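B12-binding domain-containing protein (Kitasatospora setae, PDB 6WTE) binds cobalamin and a [4Fe-4S] cluster and acts as the methyltransferase TsrM, a radical SAM methylase that works by non-radical catalysis. Local coordinates at residues V66-T71 and I106-M111; Q79-G84 and G469-V474. All blocks are in the same frame, centred on the assembly; numbering follows the deposited sequence. Where two conformers were deposited one is given.

Interaction 1: V66-T71 and I106-M111; sequences VTVRNT and IGFSTM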
loop_
_atom_site.group_PDB
_atom_site.type_symbol
_atom_site.label_atom_id
_atom_site.label_comp_id
_atom_site.label_asym_id
_atom_site.label_seq_id
_atom_site.Cartn_x
_atom_site.Cartn_y
_atom_site.Cartn_z
ATOM N N VAL A 66 -14.723 -3.890 7.864
ATOM C CA VAL A 66 -13.748 -4.809 7.280
ATOM C C VAL A 66 -12.697 -3.988 6.548
ATOM O O VAL A 66 -13.029 -3.216 5.639
ATOM C CB VAL A 66 -14.409 -5.817 6.327
ATOM C CG1 VAL A 66 -13.372 -6.798 5.811
ATOM C CG2 VAL A 66 -15.544 -6.570 7.037
ATOM N N THR A 67 -11.425 -4.160 6.925
ATOM C CA THR A 67 -10.345 -3.439 6.254
ATOM C C THR A 67 -9.826 -4.265 5.079
ATOM O O THR A 67 -9.458 -5.433 5.244
ATOM C CB THR A 67 -9.222 -3.086 7.239
ATOM O OG1 THR A 67 -8.179 -2.381 6.555
ATOM C CG2 THR A 67 -8.647 -4.329 7.924
ATOM N N VAL A 68 -9.822 -3.673 3.891
ATOM C CA VAL A 68 -9.368 -4.348 2.683
ATOM C C VAL A 68 -8.123 -3.604 2.217
ATOM O O VAL A 68 -8.205 -2.570 1.544
ATOM C CB VAL A 68 -10.467 -4.403 1.615
ATOM C CG1 VAL A 68 -9.915 -4.858 0.252
ATOM C CG2 VAL A 68 -11.548 -5.359 2.083
ATOM N N ARG A 69 -6.962 -4.115 2.624
ATOM C CA ARG A 69 -5.700 -3.425 2.386
ATOM C C ARG A 69 -5.202 -3.619 0.959
ATOM O O ARG A 69 -4.717 -2.668 0.334
ATOM C CB ARG A 69 -4.652 -3.918 3.380
ATOM C CG ARG A 69 -3.319 -3.176 3.336
ATOM C CD ARG A 69 -2.304 -3.961 4.150
ATOM N NE ARG A 69 -1.082 -3.209 4.435
ATOM C CZ ARG A 69 -0.062 -3.091 3.595
ATOM N NH1 ARG A 69 1.001 -2.387 3.960
ATOM N NH2 ARG A 69 -0.098 -3.675 2.404
ATOM N N ASN A 70 -5.264 -4.848 0.453
ATOM C CA ASN A 70 -4.736 -5.201 -0.858
ATOM C C ASN A 70 -5.857 -5.763 -1.721
ATOM O O ASN A 70 -6.621 -6.620 -1.266
ATOM C CB ASN A 70 -3.611 -6.236 -0.748
ATOM C CG ASN A 70 -2.639 -5.935 0.384
ATOM O OD1 ASN A 70 -2.224 -4.795 0.581
ATOM N ND2 ASN A 70 -2.271 -6.968 1.132
ATOM N N THR A 71 -5.964 -5.274 -2.956
ATOM C CA THR A 71 -6.898 -5.885 -3.898
ATOM C C THR A 71 -6.299 -7.112 -4.565
ATOM O O THR A 71 -7.022 -8.066 -4.872
ATOM C CB THR A 71 -7.302 -4.878 -4.974
ATOM O OG1 THR A 71 -6.121 -4.383 -5.628
ATOM C CG2 THR A 71 -8.054 -3.717 -4.359
ATOM N N ILE A 106 -6.807 1.028 2.002
ATOM C CA ILE A 106 -6.114 1.677 0.894
ATOM C C ILE A 106 -6.443 0.970 -0.420
ATOM O O ILE A 106 -6.947 1.594 -1.361
ATOM C CB ILE A 106 -4.597 1.772 1.171
ATOM C CG1 ILE A 106 -3.818 2.072 -0.111
ATOM C CG2 ILE A 106 -4.053 0.526 1.882
ATOM C CD1 ILE A 106 -4.235 3.340 -0.840
ATOM N N GLY A 107 -6.217 -0.346 -0.492
ATOM C CA GLY A 107 -6.652 -1.089 -1.670
ATOM C C GLY A 107 -8.136 -0.930 -1.945
ATOM O O GLY A 107 -8.553 -0.756 -3.097
ATOM N N PHE A 108 -8.949 -0.964 -0.892
ATOM C CA PHE A 108 -10.384 -0.730 -1.047
ATOM C C PHE A 108 -10.665 0.611 -1.721
ATOM O O PHE A 108 -11.516 0.705 -2.619
ATOM C CB PHE A 108 -11.041 -0.794 0.330
ATOM C CG PHE A 108 -12.541 -0.715 0.301
ATOM C CD1 PHE A 108 -13.299 -1.870 0.194
ATOM C CD2 PHE A 108 -13.194 0.506 0.412
ATOM C CE1 PHE A 108 -14.684 -1.806 0.187
ATOM C CE2 PHE A 108 -14.590 0.567 0.397
ATOM C CZ PHE A 108 -15.321 -0.583 0.289
ATOM N N SER A 109 -9.940 1.656 -1.319
ATOM C CA SER A 109 -10.164 3.006 -1.827
ATOM C C SER A 109 -9.737 3.192 -3.279
ATOM O O SER A 109 -10.049 4.240 -3.863
ATOM C CB SER A 109 -9.429 4.016 -0.940
ATOM O OG SER A 109 -10.005 4.059 0.360
ATOM N N THR A 110 -9.043 2.221 -3.886
ATOM C CA THR A 110 -8.767 2.329 -5.313
ATOM C C THR A 110 -9.980 1.970 -6.161
ATOM O O THR A 110 -10.029 2.328 -7.341
ATOM C CB THR A 110 -7.594 1.437 -5.721
ATOM O OG1 THR A 110 -8.004 0.067 -5.702
ATOM C CG2 THR A 110 -6.395 1.627 -4.761
ATOM N N MET A 111 -10.952 1.278 -5.591
ATOM C CA MET A 111 -12.144 0.899 -6.334
ATOM C C MET A 111 -13.286 0.669 -5.349
ATOM O O MET A 111 -13.861 -0.427 -5.308
ATOM C CB MET A 111 -11.869 -0.356 -7.165
ATOM C CG MET A 111 -11.096 -1.419 -6.374
ATOM S SD MET A 111 -10.747 -2.936 -7.280
ATOM C CE MET A 111 -12.389 -3.418 -7.827
HETATM O O HOH W 1 -6.016 -0.569 4.578
#
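I106 opens the short helical turn 106-109, which packs against V68, R69 and T71 of the loop after strand 63-67 in the Rossmann-like B12-binding domain. There the parallel strands 63-67 and 101-104 end side by side, and the residues after them help line the cobalamin pocket, a worked example of how such a fold builds its site from strand-end segments. I106 sets its CG2 3.6 Å from R69 O, while its backbone N gives its hydrogen to a water 3.1 Å away. That water in turn makes a weak bond to T67 OG1, which is itself hydrogen-bonded to cobalamin. G107 comes next, its N bonded to R69 O at 2.9 Å. The donor stands above the carbonyl plane, 49° out of it, and a beta carbon at G107 would run into this same oxygen. F108 N reaches V68 O at 3.0 Å, so two successive amides of the helical turn grip two successive carbonyls of the other segment. With CG anti to the backbone N (chi1 -174°), F108 CB lies 3.9 Å from V68 CB, and the ring leads on, oblique to V68, to L115, V116 and F119 of helix 112-119. T110 turns back on its own segment: its OG1 bonds to G107 O at 2.8 Å in the carbonyl plane, and its N binds that oxygen as well. T71, whose N is hydrogen-bonded to cobalamin, brings its methyl to the same oxygen, CG2 3.3 Å from G107 O. M111, at the N-cap of helix 112-119, brings its SD to 4.0 Å from T71 CG2.

Interaction 2: Q79-G84 and G469-V474; sequences QRPFVG and GNFRLV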
loop_
_atom_site.group_PDB
_atom_site.type_symbol
_atom_site.label_atom_id
_atom_site.label_comp_id
_atom_site.label_asym_id
_atom_site.label_seq_id
_atom_site.Cartn_x
_atom_site.Cartn_y
_atom_site.Cartn_z
ATOM N N GLN A 79 -1.078 -11.314 -11.458
ATOM C CA GLN A 79 -2.520 -11.095 -11.502
ATOM C C GLN A 79 -3.244 -12.059 -10.560
ATOM O O GLN A 79 -4.135 -12.823 -10.949
ATOM C CB GLN A 79 -3.027 -11.207 -12.940
ATOM C CG GLN A 79 -2.484 -10.084 -13.806
ATOM C CD GLN A 79 -2.718 -10.309 -15.275
ATOM O OE1 GLN A 79 -3.735 -10.875 -15.675
ATOM N NE2 GLN A 79 -1.769 -9.878 -16.095
ATOM N N ARG A 80 -2.822 -12.012 -9.301
ATOM C CA ARG A 80 -3.416 -12.836 -8.255
ATOM C C ARG A 80 -4.276 -11.960 -7.358
ATOM O O ARG A 80 -3.740 -11.173 -6.565
ATOM C CB ARG A 80 -2.348 -13.555 -7.430
ATOM C CG ARG A 80 -2.930 -14.268 -6.214
ATOM C CD ARG A 80 -2.095 -15.459 -5.781
ATOM N NE ARG A 80 -2.687 -16.126 -4.625
ATOM C CZ ARG A 80 -2.322 -15.906 -3.367
ATOM N NH1 ARG A 80 -1.356 -15.036 -3.097
ATOM N NH2 ARG A 80 -2.919 -16.556 -2.378
ATOM N N PRO A 81 -5.599 -12.047 -7.453
ATOM C CA PRO A 81 -6.462 -11.182 -6.647
ATOM C C PRO A 81 -6.630 -11.684 -5.224
ATOM O O PRO A 81 -6.508 -12.877 -4.938
ATOM C CB PRO A 81 -7.800 -11.242 -7.390
ATOM C CG PRO A 81 -7.818 -12.609 -7.965
ATOM C CD PRO A 81 -6.383 -12.913 -8.352
ATOM N N PHE A 82 -6.915 -10.738 -4.326
ATOM C CA PHE A 82 -7.339 -11.052 -2.970
ATOM C C PHE A 82 -8.821 -10.795 -2.720
ATOM O O PHE A 82 -9.353 -11.292 -1.724
ATOM C CB PHE A 82 -6.541 -10.228 -1.947
ATOM C CG PHE A 82 -5.063 -10.512 -1.941
ATOM C CD1 PHE A 82 -4.587 -11.780 -1.649
ATOM C CD2 PHE A 82 -4.151 -9.498 -2.186
ATOM C CE1 PHE A 82 -3.225 -12.039 -1.628
ATOM C CE2 PHE A 82 -2.787 -9.750 -2.164
ATOM C CZ PHE A 82 -2.327 -11.021 -1.890
ATOM N N VAL A 83 -9.500 -10.037 -3.590
ATOM C CA VAL A 83 -10.860 -9.609 -3.264
ATOM C C VAL A 83 -11.838 -10.779 -3.255
ATOM O O VAL A 83 -12.868 -10.719 -2.574
ATOM C CB VAL A 83 -11.330 -8.504 -4.231
ATOM C CG1 VAL A 83 -10.423 -7.283 -4.135
ATOM C CG2 VAL A 83 -11.386 -9.031 -5.656
ATOM N N GLY A 84 -11.555 -11.852 -3.998
ATOM C CA GLY A 84 -12.406 -13.029 -3.918
ATOM C C GLY A 84 -12.337 -13.687 -2.553
ATOM O O GLY A 84 -13.362 -14.088 -1.990
ATOM N N GLY A 469 -18.159 -11.033 -15.187
ATOM C CA GLY A 469 -17.848 -11.116 -13.780
ATOM C C GLY A 469 -16.637 -11.957 -13.439
ATOM O O GLY A 469 -16.329 -12.118 -12.252
ATOM N N ASN A 470 -15.939 -12.497 -14.432
ATOM C CA ASN A 470 -14.740 -13.275 -14.169
ATOM C C ASN A 470 -13.566 -12.349 -13.879
ATOM O O ASN A 470 -13.510 -11.220 -14.370
ATOM C CB ASN A 470 -14.407 -14.167 -15.365
ATOM C CG ASN A 470 -15.550 -15.087 -15.739
ATOM O OD1 ASN A 470 -16.148 -14.951 -16.807
ATOM N ND2 ASN A 470 -15.859 -16.031 -14.863
ATOM N N PHE A 471 -12.625 -12.835 -13.068
ATOM C CA PHE A 471 -11.416 -12.066 -12.810
ATOM C C PHE A 471 -10.659 -11.823 -14.105
ATOM O O PHE A 471 -10.388 -12.753 -14.869
ATOM C CB PHE A 471 -10.517 -12.788 -11.811
ATOM C CG PHE A 471 -10.887 -12.536 -10.381
ATOM C CD1 PHE A 471 -10.999 -11.241 -9.900
ATOM C CD2 PHE A 471 -11.131 -13.594 -9.525
ATOM C CE1 PHE A 471 -11.335 -11.008 -8.578
ATOM C CE2 PHE A 471 -11.477 -13.367 -8.208
ATOM C CZ PHE A 471 -11.579 -12.076 -7.737
ATOM N N ARG A 472 -10.325 -10.558 -14.345
ATOM C CA ARG A 472 -9.611 -10.135 -15.548
ATOM C C ARG A 472 -8.855 -8.869 -15.145
ATOM O O ARG A 472 -9.261 -7.741 -15.437
ATOM C CB ARG A 472 -10.568 -9.906 -16.718
ATOM C CG ARG A 472 -9.904 -9.948 -18.081
ATOM C CD ARG A 472 -9.544 -8.562 -18.579
ATOM N NE ARG A 472 -10.703 -7.822 -19.073
ATOM C CZ ARG A 472 -11.330 -6.875 -18.384
ATOM N NH1 ARG A 472 -10.916 -6.561 -17.173
ATOM N NH2 ARG A 472 -12.367 -6.243 -18.911
ATOM N N LEU A 473 -7.753 -9.075 -14.423
ATOM C CA LEU A 473 -6.958 -7.981 -13.879
ATOM C C LEU A 473 -6.151 -7.348 -15.004
ATOM O O LEU A 473 -5.337 -8.024 -15.641
ATOM C CB LEU A 473 -6.038 -8.482 -12.771
ATOM C CG LEU A 473 -6.633 -8.630 -11.368
ATOM C CD1 LEU A 473 -7.794 -9.619 -11.346
ATOM C CD2 LEU A 473 -5.540 -9.063 -10.397
ATOM N N VAL A 474 -6.375 -6.055 -15.238
ATOM C CA VAL A 474 -5.844 -5.353 -16.404
ATOM C C VAL A 474 -4.464 -4.789 -16.094
ATOM O O VAL A 474 -4.220 -4.289 -14.987
ATOM C CB VAL A 474 -6.818 -4.242 -16.833
ATOM C CG1 VAL A 474 -6.242 -3.438 -17.955
ATOM C CG2 VAL A 474 -8.146 -4.857 -17.260
HETATM O O HOH W 2 -6.195 -11.605 -14.673
#
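Apolar packing of P81 and V83 on F471, with a water bridge from Q79 to L473 beside it, joins the lead-in to helix 83-96 of the B12-binding domain to the loop between helix 456-461 and strand 475-476. It illustrates how a proline and an aromatic ring can dock two distant loops through a CH-pi contact. P81 CG stands 3.6 Å from the centroid of the F471 ring, only 5° off the ring normal. V83 comes to the edge of the ring instead, its CG2 near the ring plane and 3.5 Å from F471 CE1, while G84 N approaches F471 CZ at 3.7 Å. F471 CG lies anti to the carbonyl carbon (chi1 -84°), which carries the ring across to these residues and to Y118 of helix 112-119. Replacing F471 by an alanine would probably leave P81 CG without the face it rests on and open a gap beside V83 CG2. Further along, L473 and Q79 lie alongside each other and run opposite ways, L473 CD2 lying 3.8 Å from Q79 CA. A water gives a hydrogen to Q79 OE1 at 2.8 Å and accepts one from L473 N at 3.0 Å. OE1 also takes the N-H of N439, and L473 O is bound by S438 OG. These donors likely offset the closeness of two acceptors, Q79 OE1 and L473 O, so that carbon contacts supply the direct packing while water and residues S438 and N439 serve the polar groups.

From the N terminus the segments come in the order 66-71, 79-84, 106-111, 469-474, so the two contacts cross rather than nest. Interaction 1 closes a short loop of 34 residues, which holds helix 83-96 and strand 101-104: the crossover from strand 63-67 to its parallel neighbour. Interaction 2 starts inside that loop and spans 384 residues, including the radical SAM superfamily range, before returning to the start of helix 83-96. The two meet directly, T71 O lying 2.7 Å from F82 N in a probable hydrogen bond, with N70 CB packed on the F82 ring. Cobalamin-lining segments are thus tied through one lead-in segment to the loop before strand 475-476.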